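Local coordinates for protein aspartate aminotransferase, mitochondrial (Trypanosoma brucei brucei, PDB 4W5K) that probably transfers the amino group of L-aspartate to 2-oxoglutarate, working as a homodimer with pyridoxal 5'-phosphate as its cofactor, at residues L104-D109 and S272-L277; D109-N112 and N117-R120; E49-A54 and A245-Y250; Q44-E49 and K307-Q312. The protein carries 1 engineered substitution. All coordinates share one frame; numbering follows the deposited sequence. Where two conformers were deposited one is given.

Contact 1 (L104-D109 and S272-L277)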
loop_
_atom_site.group_PDB
_atom_site.type_symbol
_atom_site.label_atom_id
_atom_site.label_comp_id
_atom_site.label_asym_id
_atom_site.label_seq_id
_atom_site.Cartn_x
_atom_site.Cartn_y
_atom_site.Cartn_z
ATOM N N LEU A 104 9.857 -4.810 -4.233
ATOM C CA LEU A 104 10.789 -4.366 -5.288
ATOM C C LEU A 104 11.060 -2.874 -5.171
ATOM O O LEU A 104 12.204 -2.425 -5.297
ATOM C CB LEU A 104 10.227 -4.676 -6.673
ATOM C CG LEU A 104 10.242 -6.180 -6.931
ATOM C CD1 LEU A 104 9.246 -6.506 -8.037
ATOM C CD2 LEU A 104 11.700 -6.662 -7.317
ATOM N N ARG A 105 10.005 -2.092 -4.968
ATOM C CA ARG A 105 10.142 -0.636 -4.876
ATOM C C ARG A 105 10.878 -0.199 -3.602
ATOM O O ARG A 105 11.838 0.602 -3.670
ATOM C CB ARG A 105 8.763 0.046 -4.929
ATOM C CG ARG A 105 8.767 1.568 -4.646
ATOM C CD ARG A 105 9.635 2.348 -5.637
ATOM N NE ARG A 105 9.596 3.783 -5.336
ATOM C CZ ARG A 105 8.705 4.646 -5.834
ATOM N NH1 ARG A 105 7.763 4.216 -6.670
ATOM N NH2 ARG A 105 8.769 5.944 -5.500
ATOM N N ILE A 106 10.423 -0.687 -2.446
ATOM C CA ILE A 106 11.069 -0.314 -1.179
ATOM C C ILE A 106 12.525 -0.819 -1.168
ATOM O O ILE A 106 13.422 -0.096 -0.764
ATOM C CB ILE A 106 10.304 -0.847 0.037
ATOM C CG1 ILE A 106 8.946 -0.130 0.154
ATOM C CG2 ILE A 106 11.109 -0.649 1.312
ATOM C CD1 ILE A 106 9.017 1.363 0.455
ATOM N N GLY A 107 12.749 -2.049 -1.629
ATOM C CA GLY A 107 14.122 -2.546 -1.765
ATOM C C GLY A 107 14.960 -1.682 -2.664
ATOM O O GLY A 107 16.125 -1.372 -2.336
ATOM N N GLY A 108 14.430 -1.344 -3.843
ATOM C CA GLY A 108 15.135 -0.450 -4.756
ATOM C C GLY A 108 15.475 0.896 -4.124
ATOM O O GLY A 108 16.581 1.434 -4.298
ATOM N N ASP A 109 14.525 1.444 -3.358
ATOM C CA ASP A 109 14.749 2.707 -2.663
ATOM C C ASP A 109 15.779 2.582 -1.534
ATOM O O ASP A 109 16.365 3.593 -1.109
ATOM C CB ASP A 109 13.419 3.252 -2.083
ATOM C CG ASP A 109 12.572 3.996 -3.130
ATOM O OD1 ASP A 109 13.150 4.584 -4.059
ATOM O OD2 ASP A 109 11.321 4.032 -3.000
ATOM N N SER A 272 15.619 0.105 10.394
ATOM C CA SER A 272 15.269 1.492 10.694
ATOM C C SER A 272 15.146 2.315 9.427
ATOM O O SER A 272 14.296 3.211 9.325
ATOM C CB SER A 272 16.315 2.124 11.613
ATOM O OG SER A 272 16.343 1.441 12.850
ATOM N N GLN A 273 16.021 2.047 8.465
ATOM C CA GLN A 273 15.976 2.789 7.213
ATOM C C GLN A 273 14.770 2.377 6.381
ATOM O O GLN A 273 14.223 3.195 5.641
ATOM C CB GLN A 273 17.277 2.600 6.419
ATOM C CG GLN A 273 18.472 3.336 7.018
ATOM C CD GLN A 273 18.312 4.854 7.023
ATOM O OE1 GLN A 273 17.986 5.477 5.997
ATOM N NE2 GLN A 273 18.543 5.457 8.189
ATOM N N LEU A 274 14.348 1.108 6.495
ATOM C CA LEU A 274 13.117 0.644 5.849
ATOM C C LEU A 274 11.936 1.434 6.390
ATOM O O LEU A 274 11.093 1.909 5.632
ATOM C CB LEU A 274 12.873 -0.864 6.070
ATOM C CG LEU A 274 13.781 -1.813 5.295
ATOM C CD1 LEU A 274 13.650 -3.247 5.797
ATOM C CD2 LEU A 274 13.431 -1.740 3.812
ATOM N N ALA A 275 11.887 1.597 7.710
ATOM C CA ALA A 275 10.811 2.372 8.302
ATOM C C ALA A 275 10.765 3.806 7.739
ATOM O O ALA A 275 9.682 4.328 7.493
ATOM C CB ALA A 275 10.950 2.403 9.826
ATOM N N LEU A 276 11.930 4.440 7.538
ATOM C CA LEU A 276 11.947 5.803 6.995
ATOM C C LEU A 276 11.477 5.876 5.545
ATOM O O LEU A 276 11.117 6.953 5.070
ATOM C CB LEU A 276 13.353 6.419 7.107
ATOM C CG LEU A 276 13.848 6.461 8.542
ATOM C CD1 LEU A 276 15.318 6.874 8.545
ATOM C CD2 LEU A 276 13.021 7.432 9.381
ATOM N N LEU A 277 11.491 4.742 4.845
ATOM C CA LEU A 277 10.983 4.700 3.473
ATOM C C LEU A 277 9.484 4.426 3.441
ATOM O O LEU A 277 8.750 4.998 2.638
ATOM C CB LEU A 277 11.696 3.620 2.653
ATOM C CG LEU A 277 13.164 3.921 2.303
ATOM C CD1 LEU A 277 13.856 2.690 1.728
ATOM C CD2 LEU A 277 13.220 5.084 1.308
#
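Ile106 and Leu277 sit where helix 99-110 passes helix 264-282. The short axes come within 10.1 Å and their directions differ by 116°, so only a small patch of side chains meets. Ile106 spreads its two branches over two residues. With CG1 anti to the carbonyl carbon (chi1 -68°), CG2 lies anti to the backbone N, where it meets the Leu274 methyl CD2 at 3.6 Å. The longer arm ends in CD1, 4.1 Å from Leu277 CB, the two side chains running past one another in opposite senses.

Leu277 points toward helix 99-110, and its forked end settles against backbone as well as side chain. Its CD1 lies 3.8 Å from Ile106 O and also 3.8 Å from the carbonyl carbon of Asp109. The second methyl, CD2, is 3.9 Å from Asp109 CB. Thus Asp109 offers the leucine its methylene, while its carboxylate serves another partner: Arg105 NE donates to Asp109 OD2 over 2.9 Å, one turn back on the same helix, in a salt bridge. OD2 lies nearly in the guanidinium plane, yet the nitrogen approaches from 35° above the carboxylate plane.

The second subunit also borders the contact. Arg105 NH1 donates a hydrogen bond to Pro280 O of the second subunit, and Leu277 packs on Lys137 of that subunit.

No hydrogen bond or salt bridge crosses between 104-109 and 272-277, so their adhesion rests on van der Waals contact between methyls, a methylene and backbone, whereas the charge of Asp109 is probably balanced largely within its own helix.

Contact 2 (D109-N112 and N117-R120)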
loop_
_atom_site.group_PDB
_atom_site.type_symbol
_atom_site.label_atom_id
_atom_site.label_comp_id
_atom_site.label_asym_id
_atom_site.label_seq_id
_atom_site.Cartn_x
_atom_site.Cartn_y
_atom_site.Cartn_z
ATOM N N ASP A 109 14.525 1.444 -3.358
ATOM C CA ASP A 109 14.749 2.707 -2.663
ATOM C C ASP A 109 15.779 2.582 -1.534
ATOM O O ASP A 109 16.365 3.593 -1.109
ATOM C CB ASP A 109 13.419 3.252 -2.083
ATOM C CG ASP A 109 12.572 3.996 -3.130
ATOM O OD1 ASP A 109 13.150 4.584 -4.059
ATOM O OD2 ASP A 109 11.321 4.032 -3.000
ATOM N N LEU A 110 15.982 1.369 -1.032
ATOM C CA LEU A 110 16.931 1.118 0.048
ATOM C C LEU A 110 18.370 0.898 -0.473
ATOM O O LEU A 110 19.319 1.027 0.293
ATOM C CB LEU A 110 16.518 -0.110 0.861
ATOM C CG LEU A 110 17.306 -0.306 2.156
ATOM C CD1 LEU A 110 17.019 0.844 3.138
ATOM C CD2 LEU A 110 16.971 -1.666 2.757
ATOM N N LEU A 111 18.519 0.596 -1.755
ATOM C CA LEU A 111 19.814 0.101 -2.245
ATOM C C LEU A 111 20.986 1.041 -1.971
ATOM O O LEU A 111 22.103 0.566 -1.708
ATOM C CB LEU A 111 19.767 -0.204 -3.754
ATOM C CG LEU A 111 18.880 -1.403 -4.109
ATOM C CD1 LEU A 111 18.849 -1.646 -5.594
ATOM C CD2 LEU A 111 19.372 -2.663 -3.405
ATOM N N ASN A 112 20.748 2.351 -1.983
ATOM C CA ASN A 112 21.885 3.256 -1.818
ATOM C C ASN A 112 22.399 3.314 -0.380
ATOM O O ASN A 112 23.425 3.918 -0.131
ATOM C CB ASN A 112 21.576 4.671 -2.336
ATOM C CG ASN A 112 20.462 5.363 -1.579
ATOM O OD1 ASN A 112 19.888 4.813 -0.663
ATOM N ND2 ASN A 112 20.160 6.583 -1.976
ATOM N N ASN A 117 27.621 3.485 -5.732
ATOM C CA ASN A 117 27.471 3.912 -7.116
ATOM C C ASN A 117 26.216 3.332 -7.722
ATOM O O ASN A 117 26.243 2.778 -8.829
ATOM C CB ASN A 117 28.704 3.485 -7.942
ATOM C CG ASN A 117 28.798 4.200 -9.283
ATOM O OD1 ASN A 117 28.342 5.335 -9.428
ATOM N ND2 ASN A 117 29.441 3.545 -10.265
ATOM N N CYS A 118 25.119 3.438 -6.985
ATOM C CA CYS A 118 23.936 2.626 -7.269
ATOM C C CYS A 118 22.984 3.292 -8.252
ATOM O O CYS A 118 21.950 3.831 -7.831
ATOM C CB CYS A 118 23.181 2.321 -5.967
ATOM S SG CYS A 118 22.072 0.898 -6.197
ATOM N N ASN A 119 23.311 3.260 -9.543
ATOM C CA ASN A 119 22.465 3.921 -10.536
ATOM C C ASN A 119 22.046 3.043 -11.720
ATOM O O ASN A 119 21.401 3.527 -12.648
ATOM C CB ASN A 119 23.157 5.176 -11.054
ATOM C CG ASN A 119 24.547 4.896 -11.551
ATOM O OD1 ASN A 119 24.865 3.770 -11.941
ATOM N ND2 ASN A 119 25.395 5.914 -11.534
ATOM N N ARG A 120 22.363 1.749 -11.655
ATOM C CA ARG A 120 22.048 0.803 -12.723
ATOM C C ARG A 120 21.652 -0.545 -12.097
ATOM O O ARG A 120 22.135 -0.891 -11.014
ATOM C CB ARG A 120 23.251 0.646 -13.668
ATOM C CG ARG A 120 22.951 -0.183 -14.877
ATOM C CD ARG A 120 24.219 -0.536 -15.664
ATOM N NE ARG A 120 24.875 0.619 -16.268
ATOM C CZ ARG A 120 25.394 0.609 -17.495
ATOM N NH1 ARG A 120 25.311 -0.486 -18.244
ATOM N NH2 ARG A 120 25.994 1.692 -17.979
#
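Asn112 and Cys118 bring the two backbones together, their CA atoms 5.9 Å apart, as the chain leaves helix 99-110, loops round and heads for strand 120-124. Cys118 is the centre of an inverse gamma turn (phi -89°, psi 78°), and a weak backbone bond of 3.1 Å from Asn119 N to Asn117 O spans it.

One sulfur carries most of the side-chain contact. Cys118 SG lies anti to the backbone N (chi1 -161°), and this torsion extends it toward Leu111, where it rests 3.5 Å from Leu111 CB. The same sulfur is 4.2 Å from Leu111 CD1, so it lies alongside the leucine from its methylene to one of its methyls. Leu111 points its side chain toward the loop, which makes the approach mutual.

Asn112 takes part through its main chain: its CA stands 4.4 Å from Cys118 CB, while the carboxamide turns away from the loop. The buried area is small, 108 Å² over both sides. Met140 touches both Leu111 and Cys118 and thus joins the same apolar cluster, and Asn119 is tied by backbone hydrogen bonding to Glu141, which links the loop to the start of strand 141-149.

No hydrogen bond passes between 109-112 and 117-120. Toward Leu111 the sulfur makes an apolar, van der Waals contact, and dispersion together with the burial of Leu111 probably contributes to holding 109-112 and the returning loop against each other, in a region remote from the cofactor.

Contact 3 (E49-A54 and A245-Y250); sequences ECVKQA and ANFGLY. Engineered in segment 245-250: Ala245 (natural residue Lys).
Val51 reaches across to Phe247 and Leu249 with a different methyl for each. From CB, which points toward 245-250, the side chain forks at once. CG2, anti to the carbonyl carbon, comes 3.4 Å from Phe247 O, an atom of the main chain. It also approaches the aromatic ring at its edge, near the ring plane, with CD2 of Phe247 4.3 Å away. CG1, anti to the backbone N (chi1 171°), takes the other course and ends 4.3 Å from Leu249 CD2. The three touching residues are buried, and no hydrogen bond crosses between the segments. Within the short helix, Lys52 NZ forms a salt bridge with Glu49 OE2 at 2.8 Å, from the syn side but 31° out of the carboxylate plane.

Trp306 stacks on the Phe247 ring, and Met60 of the second subunit packs on both Val51 and Leu249. Ala245, early in the loop, is an engineered replacement for the natural lysine. The loop follows strand 238-242 and lies between the PLP-binding residues Ser244 and Arg253, consistent with the cofactor-binding loop of fold-type I aminotransferases, in which a lysine forms the internal aldimine with PLP.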
loop_
_atom_site.group_PDB
_atom_site.type_symbol
_atom_site.label_atom_id
_atom_site.label_comp_id
_atom_site.label_asym_id
_atom_site.label_seq_id
_atom_site.Cartn_x
_atom_site.Cartn_y
_atom_site.Cartn_z
ATOM N N GLU A 49 -8.814 -23.150 0.233
ATOM C CA GLU A 49 -9.528 -23.612 1.424
ATOM C C GLU A 49 -8.763 -23.231 2.690
ATOM O O GLU A 49 -9.364 -22.858 3.688
ATOM C CB GLU A 49 -9.754 -25.119 1.373
ATOM C CG GLU A 49 -10.660 -25.544 0.234
ATOM C CD GLU A 49 -12.066 -25.030 0.412
ATOM O OE1 GLU A 49 -12.592 -25.152 1.536
ATOM O OE2 GLU A 49 -12.637 -24.478 -0.553
ATOM N N CYS A 50 -7.436 -23.298 2.640
ATOM C CA CYS A 50 -6.649 -22.887 3.806
ATOM C C CYS A 50 -6.852 -21.402 4.123
ATOM O O CYS A 50 -6.832 -21.013 5.287
ATOM C CB CYS A 50 -5.158 -23.196 3.617
ATOM S SG CYS A 50 -4.343 -22.414 2.244
ATOM N N VAL A 51 -7.053 -20.581 3.098
ATOM C CA VAL A 51 -7.312 -19.156 3.310
ATOM C C VAL A 51 -8.715 -18.944 3.918
ATOM O O VAL A 51 -8.896 -18.120 4.812
ATOM C CB VAL A 51 -7.117 -18.381 1.978
ATOM C CG1 VAL A 51 -7.577 -16.946 2.078
ATOM C CG2 VAL A 51 -5.622 -18.395 1.590
ATOM N N LYS A 52 -9.699 -19.696 3.447
ATOM C CA LYS A 52 -11.040 -19.647 4.051
ATOM C C LYS A 52 -11.024 -20.004 5.537
ATOM O O LYS A 52 -11.789 -19.434 6.339
ATOM C CB LYS A 52 -11.986 -20.595 3.312
ATOM C CG LYS A 52 -12.219 -20.250 1.850
ATOM C CD LYS A 52 -13.108 -21.266 1.177
ATOM C CE LYS A 52 -13.280 -20.980 -0.307
ATOM N NZ LYS A 52 -14.021 -22.071 -0.986
ATOM N N GLN A 53 -10.176 -20.961 5.903
ATOM C CA GLN A 53 -10.102 -21.443 7.280
ATOM C C GLN A 53 -9.146 -20.649 8.166
ATOM O O GLN A 53 -9.071 -20.914 9.372
ATOM C CB GLN A 53 -9.689 -22.918 7.303
ATOM C CG GLN A 53 -10.656 -23.853 6.589
ATOM C CD GLN A 53 -10.154 -25.292 6.552
ATOM O OE1 GLN A 53 -9.435 -25.740 7.447
ATOM N NE2 GLN A 53 -10.534 -26.022 5.507
ATOM N N ALA A 54 -8.414 -19.699 7.576
ATOM C CA ALA A 54 -7.480 -18.863 8.326
ATOM C C ALA A 54 -8.244 -18.030 9.346
ATOM O O ALA A 54 -9.399 -17.647 9.114
ATOM C CB ALA A 54 -6.673 -17.953 7.391
ATOM N N ALA A 245 0.228 -14.902 -5.686
ATOM C CA ALA A 245 -0.174 -16.130 -6.373
ATOM C C ALA A 245 -0.227 -17.349 -5.438
ATOM O O ALA A 245 -1.154 -18.177 -5.539
ATOM C CB ALA A 245 0.764 -16.393 -7.545
ATOM N N ASN A 246 0.774 -17.519 -4.573
ATOM C CA ASN A 246 0.842 -18.783 -3.844
ATOM C C ASN A 246 -0.178 -18.895 -2.711
ATOM O O ASN A 246 -0.477 -20.004 -2.256
ATOM C CB ASN A 246 2.288 -19.098 -3.342
ATOM C CG ASN A 246 2.867 -18.063 -2.417
ATOM O OD1 ASN A 246 2.207 -17.117 -2.018
ATOM N ND2 ASN A 246 4.145 -18.254 -2.069
ATOM N N PHE A 247 -0.759 -17.767 -2.295
ATOM C CA PHE A 247 -1.925 -17.837 -1.389
ATOM C C PHE A 247 -3.216 -17.350 -2.038
ATOM O O PHE A 247 -4.281 -17.329 -1.395
ATOM C CB PHE A 247 -1.658 -17.029 -0.119
ATOM C CG PHE A 247 -0.751 -17.714 0.876
ATOM C CD1 PHE A 247 0.632 -17.514 0.823
ATOM C CD2 PHE A 247 -1.290 -18.517 1.882
ATOM C CE1 PHE A 247 1.483 -18.125 1.747
ATOM C CE2 PHE A 247 -0.461 -19.144 2.817
ATOM C CZ PHE A 247 0.940 -18.939 2.747
ATOM N N GLY A 248 -3.143 -16.967 -3.311
ATOM C CA GLY A 248 -4.310 -16.436 -3.997
ATOM C C GLY A 248 -4.777 -15.099 -3.388
ATOM O O GLY A 248 -5.965 -14.776 -3.435
ATOM N N LEU A 249 -3.835 -14.351 -2.829
ATOM C CA LEU A 249 -4.165 -13.116 -2.080
ATOM C C LEU A 249 -3.951 -11.842 -2.875
ATOM O O LEU A 249 -3.934 -10.748 -2.278
ATOM C CB LEU A 249 -3.337 -13.024 -0.790
ATOM C CG LEU A 249 -3.741 -13.969 0.341
ATOM C CD1 LEU A 249 -2.671 -13.950 1.423
ATOM C CD2 LEU A 249 -5.109 -13.596 0.920
ATOM N N TYR A 250 -3.827 -11.974 -4.195
ATOM C CA TYR A 250 -3.542 -10.876 -5.128
ATOM C C TYR A 250 -3.955 -9.472 -4.667
ATOM O O TYR A 250 -3.096 -8.621 -4.350
ATOM C CB TYR A 250 -4.224 -11.172 -6.476
ATOM C CG TYR A 250 -3.862 -12.519 -7.089
ATOM C CD1 TYR A 250 -2.701 -12.662 -7.855
ATOM C CD2 TYR A 250 -4.699 -13.627 -6.951
ATOM C CE1 TYR A 250 -2.369 -13.890 -8.432
ATOM C CE2 TYR A 250 -4.372 -14.858 -7.546
ATOM C CZ TYR A 250 -3.210 -14.972 -8.269
ATOM O OH TYR A 250 -2.886 -16.169 -8.856
#

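Contact 4 (Q44-E49 and K307-Q312); sequences QPFVLE and KKELKQ
This is a side-chain-to-backbone contact at a helix start: the carboxylate of Glu309, on the long helix 300-331, accepts backbone N-H groups at the beginning of helix 49-52, where Leu48 is the N-cap residue. In this class I aminotransferase, a family with the fold-type I PLP-dependent fold, it ties the loop 44-48 and the short helix after it to a helix far along the chain.

The main evidence is the bond from Glu49 N to Glu309 OE2, 2.8 Å long and fairly straight, with an N-H...O angle of 159°. It uses the syn lone pair of OE2, on the side of the other oxygen. That other oxygen, OE1, accepts a hydrogen bond from Cys50 N, so both oxygens serve successive amides of the first turn. The dipole of these peptides would probably help stabilise the negative charge of the carboxylate in its buried setting.

Glu309 gets there by pointing toward the loop and extending beyond CG. On its way it slides past Leu48, whose CD2 is 4.2 Å from Glu309 CB, while Leu48 CB lies 3.6 Å from Glu309 OE1. The carboxylate of Glu49 turns away, toward Lys52, leaving its OE2 5.3 Å from Glu309 OE2 and the like charges apart.

Phe46 flanks the site. Leu48 CA lies over one face of its ring, offset toward the rim, and Met313 touches it from helix 300-331. The planes of the ring and the Glu309 carboxylate are 88° apart, with Phe46 CZ 3.7 Å from Glu309 OE2.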
loop_
_atom_site.group_PDB
_atom_site.type_symbol
_atom_site.label_atom_id
_atom_site.label_comp_id
_atom_site.label_asym_id
_atom_site.label_seq_id
_atom_site.Cartn_x
_atom_site.Cartn_y
_atom_site.Cartn_z
ATOM N N GLN A 44 -12.745 -20.161 -12.960
ATOM C CA GLN A 44 -13.172 -19.328 -11.830
ATOM C C GLN A 44 -11.978 -18.857 -11.020
ATOM O O GLN A 44 -10.990 -19.567 -10.901
ATOM C CB GLN A 44 -14.112 -20.093 -10.906
ATOM C CG GLN A 44 -15.389 -20.583 -11.564
ATOM C CD GLN A 44 -16.115 -19.472 -12.295
ATOM O OE1 GLN A 44 -16.464 -18.446 -11.704
ATOM N NE2 GLN A 44 -16.320 -19.657 -13.597
ATOM N N PRO A 45 -12.087 -17.661 -10.412
ATOM C CA PRO A 45 -11.087 -17.308 -9.400
ATOM C C PRO A 45 -11.086 -18.356 -8.291
ATOM O O PRO A 45 -12.121 -18.947 -7.983
ATOM C CB PRO A 45 -11.560 -15.946 -8.869
ATOM C CG PRO A 45 -12.501 -15.415 -9.882
ATOM C CD PRO A 45 -13.128 -16.629 -10.557
ATOM N N PHE A 46 -9.929 -18.579 -7.686
ATOM C CA PHE A 46 -9.775 -19.699 -6.771
ATOM C C PHE A 46 -9.326 -19.211 -5.417
ATOM O O PHE A 46 -8.192 -18.769 -5.238
ATOM C CB PHE A 46 -8.780 -20.722 -7.352
ATOM C CG PHE A 46 -8.404 -21.823 -6.399
ATOM C CD1 PHE A 46 -9.382 -22.642 -5.838
ATOM C CD2 PHE A 46 -7.069 -22.076 -6.108
ATOM C CE1 PHE A 46 -9.037 -23.672 -4.971
ATOM C CE2 PHE A 46 -6.715 -23.106 -5.237
ATOM C CZ PHE A 46 -7.710 -23.900 -4.663
ATOM N N VAL A 47 -10.248 -19.232 -4.463
ATOM C CA VAL A 47 -9.924 -18.886 -3.079
ATOM C C VAL A 47 -9.548 -20.179 -2.367
ATOM O O VAL A 47 -10.338 -21.123 -2.341
ATOM C CB VAL A 47 -11.119 -18.227 -2.351
ATOM C CG1 VAL A 47 -10.742 -17.907 -0.903
ATOM C CG2 VAL A 47 -11.546 -16.951 -3.060
ATOM N N LEU A 48 -8.332 -20.241 -1.836
ATOM C CA LEU A 48 -7.826 -21.462 -1.215
ATOM C C LEU A 48 -8.606 -21.845 0.042
ATOM O O LEU A 48 -9.004 -20.974 0.834
ATOM C CB LEU A 48 -6.338 -21.304 -0.877
ATOM C CG LEU A 48 -5.332 -21.484 -2.031
ATOM C CD1 LEU A 48 -5.439 -20.358 -3.072
ATOM C CD2 LEU A 48 -3.919 -21.552 -1.491
ATOM N N GLU A 49 -8.814 -23.150 0.233
ATOM C CA GLU A 49 -9.528 -23.612 1.424
ATOM C C GLU A 49 -8.763 -23.231 2.690
ATOM O O GLU A 49 -9.364 -22.858 3.688
ATOM C CB GLU A 49 -9.754 -25.119 1.373
ATOM C CG GLU A 49 -10.660 -25.544 0.234
ATOM C CD GLU A 49 -12.066 -25.030 0.412
ATOM O OE1 GLU A 49 -12.592 -25.152 1.536
ATOM O OE2 GLU A 49 -12.637 -24.478 -0.553
ATOM N N LYS A 307 -0.014 -26.701 1.440
ATOM C CA LYS A 307 0.922 -27.429 0.578
ATOM C C LYS A 307 0.196 -28.320 -0.438
ATOM O O LYS A 307 0.614 -28.405 -1.590
ATOM C CB LYS A 307 1.886 -28.258 1.428
ATOM C CG LYS A 307 2.935 -27.391 2.160
ATOM C CD LYS A 307 3.819 -28.261 3.045
ATOM C CE LYS A 307 4.927 -27.464 3.734
ATOM N NZ LYS A 307 5.619 -28.317 4.751
ATOM N N LYS A 308 -0.901 -28.947 -0.021
ATOM C CA LYS A 308 -1.707 -29.755 -0.935
ATOM C C LYS A 308 -2.304 -28.878 -2.041
ATOM O O LYS A 308 -2.297 -29.262 -3.223
ATOM C CB LYS A 308 -2.813 -30.501 -0.169
ATOM C CG LYS A 308 -3.707 -31.339 -1.045
ATOM C CD LYS A 308 -4.871 -31.941 -0.249
ATOM C CE LYS A 308 -6.084 -31.029 -0.307
ATOM N NZ LYS A 308 -7.230 -31.545 0.504
ATOM N N GLU A 309 -2.793 -27.697 -1.663
ATOM C CA GLU A 309 -3.404 -26.802 -2.632
ATOM C C GLU A 309 -2.373 -26.208 -3.587
ATOM O O GLU A 309 -2.668 -26.007 -4.771
ATOM C CB GLU A 309 -4.189 -25.697 -1.902
ATOM C CG GLU A 309 -5.341 -26.291 -1.080
ATOM C CD GLU A 309 -6.341 -25.250 -0.572
ATOM O OE1 GLU A 309 -6.053 -24.600 0.459
ATOM O OE2 GLU A 309 -7.429 -25.120 -1.188
ATOM N N LEU A 310 -1.165 -25.931 -3.090
ATOM C CA LEU A 310 -0.074 -25.483 -3.968
ATOM C C LEU A 310 0.149 -26.469 -5.103
ATOM O O LEU A 310 0.297 -26.101 -6.287
ATOM C CB LEU A 310 1.230 -25.320 -3.184
ATOM C CG LEU A 310 1.393 -24.063 -2.332
ATOM C CD1 LEU A 310 2.655 -24.177 -1.493
ATOM C CD2 LEU A 310 1.446 -22.821 -3.199
ATOM N N LYS A 311 0.200 -27.737 -4.730
ATOM C CA LYS A 311 0.430 -28.788 -5.700
ATOM C C LYS A 311 -0.747 -28.909 -6.669
ATOM O O LYS A 311 -0.543 -29.188 -7.848
ATOM C CB LYS A 311 0.710 -30.120 -4.996
ATOM C CG LYS A 311 2.119 -30.187 -4.410
ATOM C CD LYS A 311 2.429 -31.541 -3.789
ATOM C CE LYS A 311 3.673 -31.482 -2.908
ATOM N NZ LYS A 311 4.902 -31.070 -3.649
ATOM N N GLN A 312 -1.974 -28.701 -6.189
ATOM C CA GLN A 312 -3.120 -28.718 -7.094
ATOM C C GLN A 312 -2.992 -27.631 -8.165
ATOM O O GLN A 312 -3.224 -27.914 -9.339
ATOM C CB GLN A 312 -4.447 -28.535 -6.335
ATOM C CG GLN A 312 -4.824 -29.692 -5.449
ATOM C CD GLN A 312 -6.032 -29.409 -4.550
ATOM O OE1 GLN A 312 -6.390 -28.255 -4.279
ATOM N NE2 GLN A 312 -6.652 -30.469 -4.071
#

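The four contacts fall into two spatial pairs, with contacts 2 and 4 on opposite sides of the chain's centre. Contacts 1 and 2, with centres 11 Å apart, share Asp109 and helix 99-110; Leu110 joins them, packing on Gln273, Leu274 and Leu277. Contacts 3 and 4, only 7 Å apart, share Glu49. Between the pairs, centres are 27 to 38 Å apart and nothing touches. Along the chain, 44-54 comes first, then 104-120, 245-250, 272-277 and 307-312. Contact 4 therefore encloses the other three, while the segments of contacts 1 and 3 alternate. Contacts 1, 3 and 4 also touch the second subunit, so the same packing that joins distant sequence also borders the dimer interface.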